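Conjugal transfer protein (Escherichia coli, PDB 5I97) is a VirB8-like inner-membrane component of the pKM101 type IV secretion system, here its soluble VirB8 domain, and probably serves in assembling the conjugative DNA-transfer channel. Local coordinates at residues A[36-41]-A[104-109]. Residues are numbered along the deposited sequence; the frame is centred on the assembly and turned at random.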
ATOM      1  N   GLN A  36       6.029  15.319   7.809  1.00 24.26           N
ATOM      2  CA  GLN A  36       4.948  14.695   8.576  1.00 23.96           C
ATOM      3  C   GLN A  36       3.673  15.498   8.479  1.00 23.88           C
ATOM      4  O   GLN A  36       2.588  14.949   8.369  1.00 23.53           O
ATOM      5  CB  GLN A  36       5.326  14.574  10.055  1.00 24.33           C
ATOM      6  CG  GLN A  36       6.290  13.474  10.366  1.00 24.40           C
ATOM      7  CD  GLN A  36       5.666  12.129  10.174  1.00 23.92           C
ATOM      8  OE1 GLN A  36       6.057  11.382   9.290  1.00 23.68           O
ATOM      9  NE2 GLN A  36       4.695  11.801  11.017  1.00 26.14           N
ATOM     10  N   TYR A  37       3.820  16.808   8.516  1.00 24.29           N
ATOM     11  CA  TYR A  37       2.680  17.692   8.469  1.00 24.35           C
ATOM     12  C   TYR A  37       1.984  17.561   7.124  1.00 24.00           C
ATOM     13  O   TYR A  37       0.768  17.415   7.072  1.00 23.80           O
ATOM     14  CB  TYR A  37       3.105  19.131   8.730  1.00 24.95           C
ATOM     15  CG  TYR A  37       1.967  20.114   8.816  1.00 25.14           C
ATOM     16  CD1 TYR A  37       1.319  20.357  10.019  1.00 25.37           C
ATOM     17  CD2 TYR A  37       1.530  20.800   7.689  1.00 25.17           C
ATOM     18  CE1 TYR A  37       0.275  21.266  10.103  1.00 25.63           C
ATOM     19  CE2 TYR A  37       0.494  21.712   7.763  1.00 25.43           C
ATOM     20  CZ  TYR A  37      -0.133  21.941   8.969  1.00 25.66           C
ATOM     21  OH  TYR A  37      -1.164  22.842   9.033  1.00 25.99           O
ATOM     22  N   VAL A  38       2.760  17.620   6.048  1.00 24.01           N
ATOM     23  CA  VAL A  38       2.213  17.495   4.711  1.00 23.78           C
ATOM     24  C   VAL A  38       1.560  16.136   4.520  1.00 23.24           C
ATOM     25  O   VAL A  38       0.491  16.028   3.943  1.00 23.06           O
ATOM     26  CB  VAL A  38       3.294  17.701   3.643  1.00 23.98           C
ATOM     27  CG1 VAL A  38       2.767  17.317   2.252  1.00 23.75           C
ATOM     28  CG2 VAL A  38       3.802  19.127   3.675  1.00 24.60           C
ATOM     29  N   ILE A  39       2.202  15.093   5.013  1.00 23.06           N
ATOM     30  CA  ILE A  39       1.635  13.766   4.892  1.00 22.63           C
ATOM     31  C   ILE A  39       0.313  13.648   5.655  1.00 22.53           C
ATOM     32  O   ILE A  39      -0.651  13.089   5.138  1.00 22.28           O
ATOM     33  CB  ILE A  39       2.635  12.712   5.361  1.00 22.57           C
ATOM     34  CG1 ILE A  39       3.765  12.590   4.338  1.00 22.66           C
ATOM     35  CG2 ILE A  39       1.968  11.366   5.501  1.00 22.76           C
ATOM     36  CD1 ILE A  39       4.943  11.771   4.812  1.00 22.78           C
ATOM     37  N   HIS A  40       0.261  14.192   6.872  1.00 22.82           N
ATOM     38  CA  HIS A  40      -0.950  14.149   7.675  1.00 22.86           C
ATOM     39  C   HIS A  40      -2.075  14.939   7.017  1.00 22.92           C
ATOM     40  O   HIS A  40      -3.230  14.525   7.047  1.00 22.84           O
ATOM     41  CB  HIS A  40      -0.708  14.725   9.072  1.00 23.27           C
ATOM     42  CG  HIS A  40      -0.067  13.781  10.039  1.00 23.62           C
ATOM     43  ND1 HIS A  40      -0.543  12.509  10.274  1.00 24.84           N
ATOM     44  CD2 HIS A  40       1.004  13.936  10.855  1.00 25.30           C
ATOM     45  CE1 HIS A  40       0.209  11.920  11.186  1.00 26.11           C
ATOM     46  NE2 HIS A  40       1.154  12.766  11.555  1.00 24.41           N
ATOM     47  N   ARG A  41      -1.729  16.081   6.433  1.00 23.16           N
ATOM     48  CA  ARG A  41      -2.730  17.017   5.941  1.00 23.38           C
ATOM     49  C   ARG A  41      -3.222  16.710   4.529  1.00 23.17           C
ATOM     50  O   ARG A  41      -4.401  16.879   4.236  1.00 23.26           O
ATOM     51  CB  ARG A  41      -2.180  18.439   6.003  1.00 23.85           C
ATOM     52  CG  ARG A  41      -3.097  19.476   5.430  1.00 24.18           C
ATOM     53  CD  ARG A  41      -2.811  20.849   5.967  1.00 24.75           C
ATOM     54  NE  ARG A  41      -3.701  21.836   5.369  1.00 25.13           N
ATOM     55  CZ  ARG A  41      -3.883  23.067   5.825  1.00 25.71           C
ATOM     56  NH1 ARG A  41      -3.250  23.483   6.915  1.00 25.97           N
ATOM     57  NH2 ARG A  41      -4.710  23.882   5.195  1.00 26.09           N
ATOM     58  N   ALA A 104       9.779  26.897   4.349  1.00 30.08           N
ATOM     59  CA  ALA A 104      10.147  25.668   3.665  1.00 29.57           C
ATOM     60  C   ALA A 104       9.309  25.471   2.409  1.00 29.18           C
ATOM     61  O   ALA A 104       8.149  25.867   2.348  1.00 28.96           O
ATOM     62  CB  ALA A 104      10.004  24.490   4.586  1.00 28.89           C
ATOM     63  N   THR A 105       9.920  24.872   1.401  1.00 29.18           N
ATOM     64  CA  THR A 105       9.234  24.545   0.172  1.00 28.86           C
ATOM     65  C   THR A 105       9.231  23.050  -0.020  1.00 28.12           C
ATOM     66  O   THR A 105      10.282  22.427  -0.064  1.00 28.25           O
ATOM     67  CB  THR A 105       9.895  25.194  -1.022  1.00 29.65           C
ATOM     68  OG1 THR A 105       9.797  26.611  -0.892  1.00 30.38           O
ATOM     69  CG2 THR A 105       9.216  24.758  -2.300  1.00 29.36           C
ATOM     70  N   ILE A 106       8.047  22.465  -0.107  1.00 27.41           N
ATOM     71  CA  ILE A 106       7.951  21.024  -0.228  1.00 26.72           C
ATOM     72  C   ILE A 106       7.215  20.612  -1.504  1.00 26.46           C
ATOM     73  O   ILE A 106       6.057  20.972  -1.714  1.00 26.29           O
ATOM     74  CB  ILE A 106       7.261  20.423   1.007  1.00 26.11           C
ATOM     75  CG1 ILE A 106       8.135  20.674   2.238  1.00 26.44           C
ATOM     76  CG2 ILE A 106       6.989  18.942   0.814  1.00 25.44           C
ATOM     77  CD1 ILE A 106       7.676  19.968   3.485  1.00 25.97           C
ATOM     78  N   ARG A 107       7.890  19.841  -2.346  1.00 26.49           N
ATOM     79  CA  ARG A 107       7.269  19.322  -3.553  1.00 26.28           C
ATOM     80  C   ARG A 107       6.828  17.894  -3.337  1.00 25.52           C
ATOM     81  O   ARG A 107       7.621  17.039  -2.940  1.00 25.39           O
ATOM     82  CB  ARG A 107       8.234  19.424  -4.724  1.00 26.92           C
ATOM     83  CG  ARG A 107       8.464  20.849  -5.139  1.00 27.75           C
ATOM     84  CD  ARG A 107       9.300  20.954  -6.387  1.00 28.48           C
ATOM     85  NE  ARG A 107       9.307  22.324  -6.897  1.00 32.60           N
ATOM     86  CZ  ARG A 107       9.977  23.335  -6.352  1.00 29.95           C
ATOM     87  NH1 ARG A 107      10.686  23.155  -5.247  1.00 29.83           N
ATOM     88  NH2 ARG A 107       9.914  24.537  -6.908  1.00 32.25           N
ATOM     89  N   PHE A 108       5.556  17.635  -3.617  1.00 25.10           N
ATOM     90  CA  PHE A 108       5.007  16.332  -3.319  1.00 24.43           C
ATOM     91  C   PHE A 108       3.983  15.857  -4.341  1.00 24.22           C
ATOM     92  O   PHE A 108       3.419  16.631  -5.112  1.00 24.54           O
ATOM     93  CB  PHE A 108       4.396  16.346  -1.902  1.00 24.06           C
ATOM     94  CG  PHE A 108       3.199  17.248  -1.744  1.00 24.10           C
ATOM     95  CD1 PHE A 108       3.352  18.617  -1.625  1.00 24.63           C
ATOM     96  CD2 PHE A 108       1.921  16.721  -1.643  1.00 23.68           C
ATOM     97  CE1 PHE A 108       2.260  19.435  -1.469  1.00 24.74           C
ATOM     98  CE2 PHE A 108       0.831  17.544  -1.462  1.00 23.81           C
ATOM     99  CZ  PHE A 108       0.998  18.896  -1.383  1.00 24.33           C
ATOM    100  N   THR A 109       3.745  14.557  -4.313  1.00 23.74           N
ATOM    101  CA  THR A 109       2.863  13.910  -5.253  1.00 23.56           C
ATOM    102  C   THR A 109       1.761  13.176  -4.520  1.00 23.02           C
ATOM    103  O   THR A 109       2.017  12.473  -3.548  1.00 22.69           O
ATOM    104  CB  THR A 109       3.631  12.932  -6.146  1.00 23.64           C
ATOM    105  OG1 THR A 109       4.511  13.678  -6.988  1.00 24.28           O
ATOM    106  CG2 THR A 109       2.674  12.131  -7.026  1.00 23.46           C
TER
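Val38 of helix 27-42 packs against Ile106 and Phe108 of strand 103-114 in a buried, wholly apolar helix-on-sheet contact near the centre of the domain, a compact example of one branched side chain serving two strand residues. Its two methyls divide the work. Val38 CG1, set anti to the backbone N (chi1 170°), sits over one face of the Phe108 ring. This CH-pi contact puts Val38 CG1 3.9 Å from the Phe108 centroid, almost along the ring normal. Val38 CG2 instead meets the terminal methyl of Ile106, 4.0 Å from its CD1, and the two side chains run past each other in opposite directions. Ile106 and Phe108 are two apart on the strand and thus share a sheet face, which lets a single helical residue touch both. Replacing Phe108 with an alanine would probably leave CG1 of Val38 without its aromatic floor and take away the stacking partner of Trp126 on the adjacent strand. Val38 also reaches Ile92 on strand 86-98, while Tyr37 and Arg41, joined by a hydrogen bond, extend the packing to helices 49-58 and 62-69. A long helix laid across a curved antiparallel sheet is characteristic of the NTF2-like fold of VirB8 periplasmic domains.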